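Kallistatin (Homo sapiens, PDB 6F4V) inhibits the amidolytic and kininogenase activities of human tissue kallikrein, a serine protease, by forming a stable equimolar complex with it as a member of the serpin family. Local coordinates at residues Leu3-Ala6 against Pro7-Asp11; Gln54-Gly58 against Leu59-Leu63. All blocks are in the same frame, centred on the assembly; numbering follows the deposited sequence.

Contact 1: residues Leu3-Ala6 against Pro7-Asp11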
loop_
_atom_site.group_PDB
_atom_site.type_symbol
_atom_site.label_atom_id
_atom_site.label_comp_id
_atom_site.label_asym_id
_atom_site.label_seq_id
_atom_site.Cartn_x
_atom_site.Cartn_y
_atom_site.Cartn_z
ATOM N N LEU A 3 15.611 2.037 -8.392
ATOM C CA LEU A 3 16.180 0.915 -7.670
ATOM C C LEU A 3 16.903 1.335 -6.400
ATOM O O LEU A 3 16.935 0.554 -5.458
ATOM C CB LEU A 3 17.087 0.079 -8.575
ATOM C CG LEU A 3 16.363 -0.947 -9.475
ATOM C CD1 LEU A 3 14.910 -0.615 -9.842
ATOM C CD2 LEU A 3 17.190 -1.189 -10.735
ATOM N N LYS A 4 17.421 2.563 -6.331
ATOM C CA LYS A 4 18.070 3.022 -5.089
ATOM C C LYS A 4 17.120 3.088 -3.891
ATOM O O LYS A 4 17.557 2.897 -2.741
ATOM C CB LYS A 4 18.774 4.384 -5.258
ATOM C CG LYS A 4 20.089 4.273 -6.033
ATOM C CD LYS A 4 20.930 5.537 -5.910
ATOM C CE LYS A 4 22.224 5.398 -6.704
ATOM N NZ LYS A 4 22.632 6.726 -7.232
ATOM N N ILE A 5 15.835 3.339 -4.145
ATOM C CA ILE A 5 14.867 3.469 -3.047
ATOM C C ILE A 5 14.108 2.179 -2.749
ATOM O O ILE A 5 13.333 2.145 -1.802
ATOM C CB ILE A 5 13.899 4.657 -3.248
ATOM C CG1 ILE A 5 12.992 4.502 -4.456
ATOM C CG2 ILE A 5 14.717 5.963 -3.324
ATOM C CD1 ILE A 5 11.870 5.511 -4.458
ATOM N N ALA A 6 14.325 1.136 -3.557
ATOM C CA ALA A 6 13.543 -0.101 -3.429
ATOM C C ALA A 6 13.775 -0.780 -2.069
ATOM O O ALA A 6 12.806 -1.210 -1.455
ATOM C CB ALA A 6 13.819 -1.058 -4.577
ATOM N N PRO A 7 15.035 -0.839 -1.578
ATOM C CA PRO A 7 15.259 -1.477 -0.271
ATOM C C PRO A 7 14.524 -0.792 0.875
ATOM O O PRO A 7 13.893 -1.485 1.673
ATOM C CB PRO A 7 16.800 -1.376 -0.085
ATOM C CG PRO A 7 17.321 -1.418 -1.503
ATOM C CD PRO A 7 16.332 -0.516 -2.220
ATOM N N ALA A 8 14.602 0.539 0.958
ATOM C CA ALA A 8 13.921 1.273 2.035
ATOM C C ALA A 8 12.406 1.117 1.949
ATOM O O ALA A 8 11.743 0.857 2.955
ATOM C CB ALA A 8 14.269 2.730 1.992
ATOM N N ASN A 9 11.848 1.254 0.747
ATOM C CA ASN A 9 10.407 1.127 0.602
ATOM C C ASN A 9 9.882 -0.250 1.055
ATOM O O ASN A 9 8.817 -0.336 1.670
ATOM C CB ASN A 9 9.985 1.442 -0.846
ATOM C CG ASN A 9 10.017 2.925 -1.163
ATOM O OD1 ASN A 9 10.111 3.772 -0.272
ATOM N ND2 ASN A 9 9.903 3.261 -2.471
ATOM N N ALA A 10 10.604 -1.314 0.719
ATOM C CA ALA A 10 10.219 -2.665 1.131
ATOM C C ALA A 10 10.359 -2.841 2.647
ATOM O O ALA A 10 9.513 -3.464 3.274
ATOM C CB ALA A 10 11.028 -3.709 0.392
ATOM N N ASP A 11 11.427 -2.291 3.218
ATOM C CA ASP A 11 11.643 -2.318 4.671
ATOM C C ASP A 11 10.482 -1.673 5.365
ATOM O O ASP A 11 9.972 -2.220 6.324
ATOM C CB ASP A 11 12.974 -1.613 5.027
ATOM C CG ASP A 11 13.168 -1.381 6.538
ATOM O OD1 ASP A 11 13.443 -2.376 7.213
ATOM O OD2 ASP A 11 13.036 -0.216 7.038
HETATM O O HOH W 1 16.714 2.304 -0.144
#
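Ile5 and Asn9 meet at the start of helix 6-23, the N-terminal helix of the serpin fold, with Ile5 just before it. Their backbones are joined by a nearly straight bond: Asn9 N donates to Ile5 O over 3.1 Å, at an N-H...O angle of 168°. Their side chains are adjacent as well. Ile5 CD1 lies 3.6 Å from Asn9 ND2, and the two side chains pass at a slant. Ile5 takes the less common rotamer, with CG1 between the backbone N and the carbonyl carbon (chi1 65°). This swings CG1 and CD1 to the amide of Asn9.

The next rung follows at Ala6. Ala10 N donates to Ala6 O over 3.1 Å.

Pro7 sits in the first turn and has no N-H to give. Its CD lies 3.5 Å from Leu3 O, as is common for a proline in a first helical turn. The peptide link itself brings Pro7 CD to within 3.5 Å of Ala6 CB, which is tighter than ordinary van der Waals contact.

Ile5 and Asn9 are buried. Phe75 and Leu78 of helix 68-83 touch both side chains. Phe61, from the loop after helix 49-58, touches Ile5, Ala8 and Asn9.

One water bridges the residue before Ile5 to the first turn of the helix. It donates to Lys4 O at 2.8 Å and accepts from Ala8 N at 3.0 Å.

Contact 2: residues Gln54-Gly58 against Leu59-Leu63. With EDO (1,2-ethanediol), chain D.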
loop_
_atom_site.group_PDB
_atom_site.type_symbol
_atom_site.label_atom_id
_atom_site.label_comp_id
_atom_site.label_asym_id
_atom_site.label_seq_id
_atom_site.Cartn_x
_atom_site.Cartn_y
_atom_site.Cartn_z
ATOM N N GLN A 54 14.558 12.757 9.935
ATOM C CA GLN A 54 13.795 11.788 10.712
ATOM C C GLN A 54 12.611 11.188 9.934
ATOM O O GLN A 54 12.326 10.037 10.117
ATOM C CB GLN A 54 13.325 12.397 12.028
ATOM C CG GLN A 54 14.531 12.633 12.950
ATOM C CD GLN A 54 14.216 12.606 14.408
ATOM O OE1 GLN A 54 13.532 11.693 14.899
ATOM N NE2 GLN A 54 14.809 13.558 15.153
ATOM N N ILE A 55 11.963 11.955 9.067
ATOM C CA ILE A 55 10.861 11.356 8.276
ATOM C C ILE A 55 11.468 10.327 7.324
ATOM O O ILE A 55 10.972 9.187 7.228
ATOM C CB ILE A 55 10.073 12.405 7.478
ATOM C CG1 ILE A 55 9.240 13.297 8.394
ATOM C CG2 ILE A 55 9.161 11.737 6.444
ATOM C CD1 ILE A 55 8.821 14.588 7.674
ATOM N N LEU A 56 12.559 10.714 6.653
ATOM C CA LEU A 56 13.199 9.816 5.683
ATOM C C LEU A 56 13.765 8.590 6.356
ATOM O O LEU A 56 13.632 7.502 5.819
ATOM C CB LEU A 56 14.267 10.525 4.869
ATOM C CG LEU A 56 13.710 11.649 3.987
ATOM C CD1 LEU A 56 14.833 12.285 3.189
ATOM C CD2 LEU A 56 12.617 11.157 3.072
ATOM N N GLU A 57 14.312 8.741 7.572
ATOM C CA GLU A 57 14.802 7.572 8.326
ATOM C C GLU A 57 13.683 6.641 8.766
ATOM O O GLU A 57 13.842 5.446 8.681
ATOM C CB GLU A 57 15.668 7.986 9.536
ATOM C CG GLU A 57 17.008 8.462 9.029
ATOM C CD GLU A 57 17.852 9.211 10.048
ATOM O OE1 GLU A 57 17.315 9.648 11.089
ATOM O OE2 GLU A 57 19.050 9.377 9.736
ATOM N N GLY A 58 12.560 7.204 9.199
ATOM C CA GLY A 58 11.366 6.439 9.527
ATOM C C GLY A 58 10.871 5.587 8.348
ATOM O O GLY A 58 10.372 4.470 8.537
ATOM N N LEU A 59 11.016 6.140 7.153
ATOM C CA LEU A 59 10.651 5.444 5.909
ATOM C C LEU A 59 11.674 4.416 5.478
ATOM O O LEU A 59 11.503 3.781 4.425
ATOM C CB LEU A 59 10.426 6.461 4.793
ATOM C CG LEU A 59 9.189 7.309 4.959
ATOM C CD1 LEU A 59 9.174 8.405 3.901
ATOM C CD2 LEU A 59 7.939 6.435 4.895
ATOM N N GLY A 60 12.774 4.299 6.224
ATOM C CA GLY A 60 13.784 3.283 5.984
ATOM C C GLY A 60 14.996 3.744 5.204
ATOM O O GLY A 60 15.866 2.928 4.905
ATOM N N PHE A 61 15.116 5.034 4.907
ATOM C CA PHE A 61 16.221 5.484 4.078
ATOM C C PHE A 61 17.479 5.629 4.915
ATOM O O PHE A 61 17.406 6.098 6.044
ATOM C CB PHE A 61 15.870 6.782 3.341
ATOM C CG PHE A 61 14.818 6.575 2.333
ATOM C CD1 PHE A 61 15.119 5.903 1.163
ATOM C CD2 PHE A 61 13.506 6.962 2.564
ATOM C CE1 PHE A 61 14.143 5.654 0.240
ATOM C CE2 PHE A 61 12.508 6.677 1.650
ATOM C CZ PHE A 61 12.832 6.020 0.476
ATOM N N ASN A 62 18.598 5.153 4.375
ATOM C CA ASN A 62 19.895 5.270 5.037
ATOM C C ASN A 62 20.551 6.481 4.421
ATOM O O ASN A 62 21.020 6.446 3.273
ATOM C CB ASN A 62 20.731 3.999 4.847
ATOM C CG ASN A 62 22.076 4.079 5.549
ATOM O OD1 ASN A 62 22.585 5.172 5.825
ATOM N ND2 ASN A 62 22.672 2.912 5.814
ATOM N N LEU A 63 20.573 7.561 5.185
ATOM C CA LEU A 63 21.067 8.831 4.695
ATOM C C LEU A 63 22.602 8.939 4.730
ATOM O O LEU A 63 23.121 9.968 4.381
ATOM C CB LEU A 63 20.410 9.987 5.449
ATOM C CG LEU A 63 18.875 9.989 5.384
ATOM C CD1 LEU A 63 18.305 11.125 6.209
ATOM C CD2 LEU A 63 18.399 10.060 3.937
HETATM C C1 EDO D . 16.648 -0.666 4.694
HETATM O O1 EDO D . 15.869 0.335 5.379
HETATM C C2 EDO D . 17.358 -0.081 3.475
HETATM O O2 EDO D . 18.259 0.977 3.859
HETATM O O HOH W 2 20.286 7.505 8.083
HETATM O O HOH W 3 16.954 4.598 8.242
#
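Leu56 O and Phe61 form the tight centre of a Schellman motif that ends helix 49-58. Phe61 N donates to Leu56 O over 3.0 Å, and Gly60 N donates to Glu57 O from above its carbonyl plane. Gly60 has a positive phi of 99°, which turns the chain out of the helix. Leu59 N still keeps the helical bond to Ile55 O.

The backbone places Phe61 CB 3.4 Å from Leu56 O. Chi1 of -67° then turns the ring so that its edge, at CD2, reaches the same oxygen at 3.3 Å. Ile55 and Leu59 run side by side, with CG2 of Ile55 against CD1 of Leu59 at 4.2 Å.

The other side is looser and wetter. Glu57 is exposed, and its extended chain passes at a slant by Leu63, with CG 4.1 Å from Leu63 CD1. Water 2 links Glu57 OE2 to Leu63 N, and water 3 donates to Phe61 O and Glu57 O. An ethanediol, probably from the crystallisation liquor, donates from O1 to Gly60 O at 2.6 Å. Asn62 points away from the helix end and carries an N-linked glycan in the natural protein, absent here.

Leu59 packs on Ser37 and Tyr40 of helix 33-44, and Leu56 on Val71 of helix 68-83.

Contact 1 opens helix 6-23, and contact 2 closes helix 49-58. Their centres are about 11 Å apart, and the two touch directly. Phe61 is the main link. Its CE1 lies 3.6 Å from Ile5 CG2, its CD1 3.4 Å from Ala8 CB, and its CZ 3.6 Å from Asn9 OD1. The Schellman turn of contact 2 thus lays its aromatic ring against the start of helix 6-23. Gly60 O is 3.3 Å from Ala8 CB. The ethanediol on Gly60 O also lies about 4 Å from the Pro7 side chain (nearest atoms). Phe75 of helix 68-83 is common to both contacts. Neither includes residues of the glycan pocket or the sodium site.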